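Local coordinates for mandelate racemase/muconate lactonizing enzyme-like protein (Rubrobacter xylanophilus DSM 9941, PDB 3CYJ), which belongs to the enolase superfamily, joining an enolase-like N-terminal domain to a C-terminal barrel domain that carries a sodium ion in this structure, at residues A[160-165]-A[188-193]; A[217-222]-A[242-247]. All coordinates share one frame; numbering follows the deposited sequence.

Interaction 1. Residues A[160-165]-A[188-193]; sequences IPRVKM and SVELMV
Pro-161 and Glu-190 open a ladder of four backbone hydrogen bonds along parallel strands 162-165 and 190-193, starting one residue before the first. Glu-190 N donates to Pro-161 O, Val-163 N to Glu-190 O, Met-192 N to Val-163 O and Met-165 N to Met-192 O, all at 2.8 to 3.0 Å. Met-192 O also receives a CA-H...O contact from Lys-164 CA at 3.2 Å. At the other edge of their strand, Arg-162 and Lys-164 both bond to Gly-136 of strand 132-137, and Lys-164 also to Gly-138 just after it.

On the face of Arg-162, Lys-164, Glu-190 and Met-192, Glu-190 OE1 lies against the aliphatic Arg-162 CG at 3.3 Å without a salt bridge; the arginine chain bends so that Pro-161 CG lies against one guanidinium face, near its rim, and NH2 donates to Val-134 O. Lys-164 CG, placed anti to the backbone N (chi1 -164°), rests on Met-192 CB at 3.7 Å, and its ammonium continues to Glu-221, Glu-317 and Tyr-135. On the other face, Leu-191 CD1 packs against Val-163 CG2 (3.9 Å) and Met-165 CG, beneath helices 145-157 and 174-185. The backbone thus holds this barrel pair together, while the charged end of Lys-164 is paired with two carboxylates, one from the sodium ligand Glu-221.

Interaction 2. Residues A[217-222]-A[242-247]; sequences ISYLEE and GVAIAA. With NA (sodium ion), chain E.
Glu-221 and Glu-222, consecutive in sequence, both grip the sodium ion, although only Glu-221 lies in strand 219-221. Glu-222 has left-handed backbone angles (phi 49°, psi 53°), and this turn of the chain brings its carboxylate round to the same ion. Each glutamate coordinates through a single oxygen, Glu-221 OE2 at 2.6 Å and Glu-222 OE1 at 2.7 Å; Asp-194 is the third protein ligand. Across the ladder, Ala-246 O accepts a hydrogen bond from Glu-222 N at 2.9 Å and also meets Glu-221 CA in a CA-H...O contact.

Asp-194 at the end of strand 190-194 and Glu-221 at the end of strand 219-221 fit the carboxylate metal site at the C-terminal ends of enolase superfamily barrel strands, with Glu-222 added from the residue after the strand. Strands 219-221 and 244-247 are successive staves of that barrel, joined by helix 229-238 in a beta-alpha-beta unit. Three more backbone bonds run down the ladder, Ala-244 N to Ser-218 O, Leu-220 N to Ala-244 O and Ala-246 N to Leu-220 O.

Tyr-219 and Glu-221 point into the barrel together with Ala-244 and Ala-246. The small Ala-246 CB sits 3.4 Å from Tyr-219 CZ, and the phenol oxygen reaches past it to Gln-268 OE1. Glu-221 OE1, the partner of Lys-164, lies in plane at the edge of the same ring. On the outward face, Leu-220 and Ile-245 run side by side, with Leu-220 CB 4.0 Å from Ile-245 CD1. Val-243 CG1 touches both Leu-220 CB (3.8 Å) and Ile-217 CD1, and the Val-243 side chain also meets helix 201-215.

Overall arrangement
From the N terminus, the chain first builds the antiparallel sheet of strands 8-26, 29-31, 33-43 and 46-53 and the helices that follow, then enters the barrel at strand 132-137. Interaction 1 closes the loop through helix 174-185; after helix 201-215, interaction 2 closes the next one, through helix 229-238. The two are in series, neither nesting nor crossing, with centres about 11 Å apart. Strands 190-194 and 219-221 are neighbours, so the contacts together make four consecutive staves of one curved sheet. A probable hydrogen bond from Glu-221 N to Val-193 O (2.8 Å) joins them along the sheet, while the Glu-221 carboxylate links Lys-164 to the sodium ion.

Interaction 1. Residues A[160-165]-A[188-193]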
loop_
_atom_site.group_PDB
_atom_site.type_symbol
_atom_site.label_atom_id
_atom_site.label_comp_id
_atom_site.label_asym_id
_atom_site.label_seq_id
_atom_site.Cartn_x
_atom_site.Cartn_y
_atom_site.Cartn_z
ATOM N N ILE A 160 22.631 7.528 38.074
ATOM C CA ILE A 160 21.555 7.390 37.058
ATOM C C ILE A 160 22.212 7.554 35.690
ATOM O O ILE A 160 22.628 8.666 35.328
ATOM C CB ILE A 160 20.422 8.441 37.237
ATOM C CG1 ILE A 160 19.831 8.375 38.645
ATOM C CG2 ILE A 160 19.314 8.267 36.159
ATOM C CD1 ILE A 160 18.848 9.541 38.938
ATOM N N PRO A 161 22.324 6.447 34.926
ATOM C CA PRO A 161 23.147 6.404 33.717
ATOM C C PRO A 161 22.451 6.905 32.425
ATOM O O PRO A 161 22.965 6.682 31.323
ATOM C CB PRO A 161 23.508 4.915 33.609
ATOM C CG PRO A 161 22.298 4.196 34.193
ATOM C CD PRO A 161 21.649 5.155 35.176
ATOM N N ARG A 162 21.327 7.617 32.592
ATOM C CA ARG A 162 20.525 8.142 31.489
ATOM C C ARG A 162 19.885 9.452 31.909
ATOM O O ARG A 162 19.237 9.545 32.949
ATOM C CB ARG A 162 19.415 7.166 31.113
ATOM C CG ARG A 162 19.893 5.841 30.553
ATOM C CD ARG A 162 18.835 4.680 30.722
ATOM N NE ARG A 162 18.427 4.512 32.131
ATOM C CZ ARG A 162 18.904 3.569 32.944
ATOM N NH1 ARG A 162 19.814 2.711 32.494
ATOM N NH2 ARG A 162 18.489 3.479 34.209
ATOM N N VAL A 163 20.070 10.475 31.094
ATOM C CA VAL A 163 19.463 11.756 31.377
ATOM C C VAL A 163 18.797 12.340 30.134
ATOM O O VAL A 163 19.338 12.182 28.988
ATOM C CB VAL A 163 20.461 12.800 31.992
ATOM C CG1 VAL A 163 20.960 12.360 33.380
ATOM C CG2 VAL A 163 21.583 13.134 31.044
ATOM N N LYS A 164 17.652 13.017 30.363
ATOM C CA LYS A 164 16.965 13.776 29.292
ATOM C C LYS A 164 16.886 15.295 29.506
ATOM O O LYS A 164 16.663 15.779 30.606
ATOM C CB LYS A 164 15.552 13.174 28.993
ATOM C CG LYS A 164 14.891 13.617 27.657
ATOM C CD LYS A 164 13.502 12.884 27.427
ATOM C CE LYS A 164 12.418 13.562 28.291
ATOM N NZ LYS A 164 11.085 12.940 28.282
ATOM N N MET A 165 17.070 16.040 28.426
ATOM C CA MET A 165 16.979 17.510 28.419
ATOM C C MET A 165 16.034 18.026 27.275
ATOM O O MET A 165 15.713 17.295 26.331
ATOM C CB MET A 165 18.378 18.139 28.299
ATOM C CG MET A 165 19.204 17.696 27.089
ATOM S SD MET A 165 20.773 18.611 26.730
ATOM C CE MET A 165 20.217 20.291 26.406
ATOM N N SER A 188 29.861 8.156 29.152
ATOM C CA SER A 188 29.223 6.875 29.478
ATOM C C SER A 188 27.826 7.054 30.073
ATOM O O SER A 188 27.206 6.108 30.564
ATOM C CB SER A 188 30.123 6.045 30.409
ATOM O OG SER A 188 30.389 6.786 31.583
ATOM N N VAL A 189 27.346 8.285 30.051
ATOM C CA VAL A 189 25.955 8.551 30.370
ATOM C C VAL A 189 25.193 8.806 29.049
ATOM O O VAL A 189 25.639 9.566 28.184
ATOM C CB VAL A 189 25.851 9.753 31.333
ATOM C CG1 VAL A 189 24.413 10.202 31.505
ATOM C CG2 VAL A 189 26.506 9.436 32.685
ATOM N N GLU A 190 24.078 8.121 28.884
ATOM C CA GLU A 190 23.226 8.310 27.728
ATOM C C GLU A 190 22.552 9.680 27.746
ATOM O O GLU A 190 21.944 10.078 28.756
ATOM C CB GLU A 190 22.168 7.190 27.696
ATOM C CG GLU A 190 21.387 7.097 26.395
ATOM C CD GLU A 190 20.084 6.280 26.532
ATOM O OE1 GLU A 190 20.132 5.253 27.291
ATOM O OE2 GLU A 190 19.048 6.661 25.859
ATOM N N LEU A 191 22.685 10.420 26.652
ATOM C CA LEU A 191 22.029 11.729 26.593
ATOM C C LEU A 191 20.809 11.730 25.668
ATOM O O LEU A 191 20.943 11.468 24.486
ATOM C CB LEU A 191 23.010 12.856 26.217
ATOM C CG LEU A 191 22.468 14.291 26.169
ATOM C CD1 LEU A 191 21.858 14.817 27.520
ATOM C CD2 LEU A 191 23.483 15.259 25.585
ATOM N N MET A 192 19.633 12.064 26.215
ATOM C CA MET A 192 18.381 11.994 25.508
ATOM C C MET A 192 17.826 13.411 25.346
ATOM O O MET A 192 17.958 14.239 26.245
ATOM C CB MET A 192 17.403 11.166 26.363
ATOM C CG MET A 192 17.937 9.749 26.886
ATOM S SD MET A 192 17.019 9.071 28.259
ATOM C CE MET A 192 15.427 8.847 27.452
ATOM N N VAL A 193 17.199 13.710 24.201
ATOM C CA VAL A 193 16.561 15.040 24.002
ATOM C C VAL A 193 15.043 14.969 23.745
ATOM O O VAL A 193 14.527 13.985 23.209
ATOM C CB VAL A 193 17.299 15.951 22.955
ATOM C CG1 VAL A 193 18.831 16.198 23.360
ATOM C CG2 VAL A 193 17.154 15.417 21.533
#

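Interaction 2. Residues A[217-222]-A[242-247]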
loop_
_atom_site.group_PDB
_atom_site.type_symbol
_atom_site.label_atom_id
_atom_site.label_comp_id
_atom_site.label_asym_id
_atom_site.label_seq_id
_atom_site.Cartn_x
_atom_site.Cartn_y
_atom_site.Cartn_z
ATOM N N ILE A 217 23.826 11.952 20.882
ATOM C CA ILE A 217 22.536 11.615 21.521
ATOM C C ILE A 217 21.978 10.249 21.079
ATOM O O ILE A 217 22.276 9.743 19.972
ATOM C CB ILE A 217 21.455 12.711 21.290
ATOM C CG1 ILE A 217 21.073 12.761 19.791
ATOM C CG2 ILE A 217 21.945 14.111 21.877
ATOM C CD1 ILE A 217 19.673 13.310 19.505
ATOM N N SER A 218 21.125 9.678 21.935
ATOM C CA SER A 218 20.585 8.356 21.675
ATOM C C SER A 218 19.088 8.334 21.565
ATOM O O SER A 218 18.493 7.258 21.382
ATOM C CB SER A 218 20.953 7.428 22.854
ATOM O OG SER A 218 22.321 7.616 23.132
ATOM N N TYR A 219 18.456 9.491 21.705
ATOM C CA TYR A 219 16.993 9.498 21.897
ATOM C C TYR A 219 16.482 10.855 21.511
ATOM O O TYR A 219 16.994 11.878 21.971
ATOM C CB TYR A 219 16.706 9.260 23.359
ATOM C CG TYR A 219 15.264 8.974 23.792
ATOM C CD1 TYR A 219 14.838 7.661 23.940
ATOM C CD2 TYR A 219 14.381 10.007 24.214
ATOM C CE1 TYR A 219 13.562 7.349 24.390
ATOM C CE2 TYR A 219 13.089 9.704 24.699
ATOM C CZ TYR A 219 12.705 8.369 24.783
ATOM O OH TYR A 219 11.460 7.958 25.236
ATOM N N LEU A 220 15.485 10.863 20.626
ATOM C CA LEU A 220 14.884 12.102 20.158
ATOM C C LEU A 220 13.374 11.968 20.335
ATOM O O LEU A 220 12.733 11.276 19.572
ATOM C CB LEU A 220 15.260 12.407 18.685
ATOM C CG LEU A 220 14.533 13.620 18.040
ATOM C CD1 LEU A 220 14.549 14.872 18.984
ATOM C CD2 LEU A 220 15.048 13.979 16.664
ATOM N N GLU A 221 12.830 12.666 21.339
ATOM C CA GLU A 221 11.431 12.584 21.660
ATOM C C GLU A 221 10.593 13.741 21.038
ATOM O O GLU A 221 10.991 14.918 21.069
ATOM C CB GLU A 221 11.259 12.564 23.167
ATOM C CG GLU A 221 9.841 12.229 23.542
ATOM C CD GLU A 221 9.579 12.434 25.036
ATOM O OE1 GLU A 221 10.555 12.350 25.839
ATOM O OE2 GLU A 221 8.394 12.692 25.389
ATOM N N GLU A 222 9.435 13.383 20.474
ATOM C CA GLU A 222 8.498 14.371 19.952
ATOM C C GLU A 222 9.136 15.407 19.036
ATOM O O GLU A 222 8.926 16.617 19.208
ATOM C CB GLU A 222 7.767 15.061 21.098
ATOM C CG GLU A 222 6.694 14.136 21.714
ATOM C CD GLU A 222 6.006 14.712 22.983
ATOM O OE1 GLU A 222 6.420 15.783 23.488
ATOM O OE2 GLU A 222 5.053 14.069 23.494
ATOM N N GLY A 242 21.106 4.438 15.914
ATOM C CA GLY A 242 21.387 4.690 17.317
ATOM C C GLY A 242 20.655 5.892 17.923
ATOM O O GLY A 242 20.819 6.178 19.116
ATOM N N VAL A 243 19.864 6.630 17.139
ATOM C CA VAL A 243 19.020 7.656 17.781
ATOM C C VAL A 243 17.573 7.155 17.760
ATOM O O VAL A 243 16.958 7.102 16.714
ATOM C CB VAL A 243 19.147 9.069 17.109
ATOM C CG1 VAL A 243 18.202 10.167 17.781
ATOM C CG2 VAL A 243 20.596 9.530 17.114
ATOM N N ALA A 244 17.042 6.767 18.901
ATOM C CA ALA A 244 15.658 6.288 18.918
ATOM C C ALA A 244 14.604 7.419 18.802
ATOM O O ALA A 244 14.689 8.459 19.472
ATOM C CB ALA A 244 15.422 5.468 20.160
ATOM N N ILE A 245 13.659 7.247 17.895
ATOM C CA ILE A 245 12.592 8.234 17.744
ATOM C C ILE A 245 11.497 7.834 18.685
ATOM O O ILE A 245 10.993 6.747 18.565
ATOM C CB ILE A 245 12.096 8.346 16.269
ATOM C CG1 ILE A 245 13.250 8.778 15.314
ATOM C CG2 ILE A 245 10.895 9.291 16.159
ATOM C CD1 ILE A 245 13.936 10.211 15.639
ATOM N N ALA A 246 11.154 8.681 19.666
ATOM C CA ALA A 246 10.112 8.316 20.671
ATOM C C ALA A 246 8.912 9.291 20.680
ATOM O O ALA A 246 9.071 10.499 20.433
ATOM C CB ALA A 246 10.708 8.245 22.081
ATOM N N ALA A 247 7.722 8.763 20.997
ATOM C CA ALA A 247 6.529 9.605 21.090
ATOM C C ALA A 247 5.463 8.870 21.846
ATOM O O ALA A 247 5.584 7.675 22.019
ATOM C CB ALA A 247 6.049 9.997 19.707
HETATM NA NA NA E . 7.707 15.164 25.798
#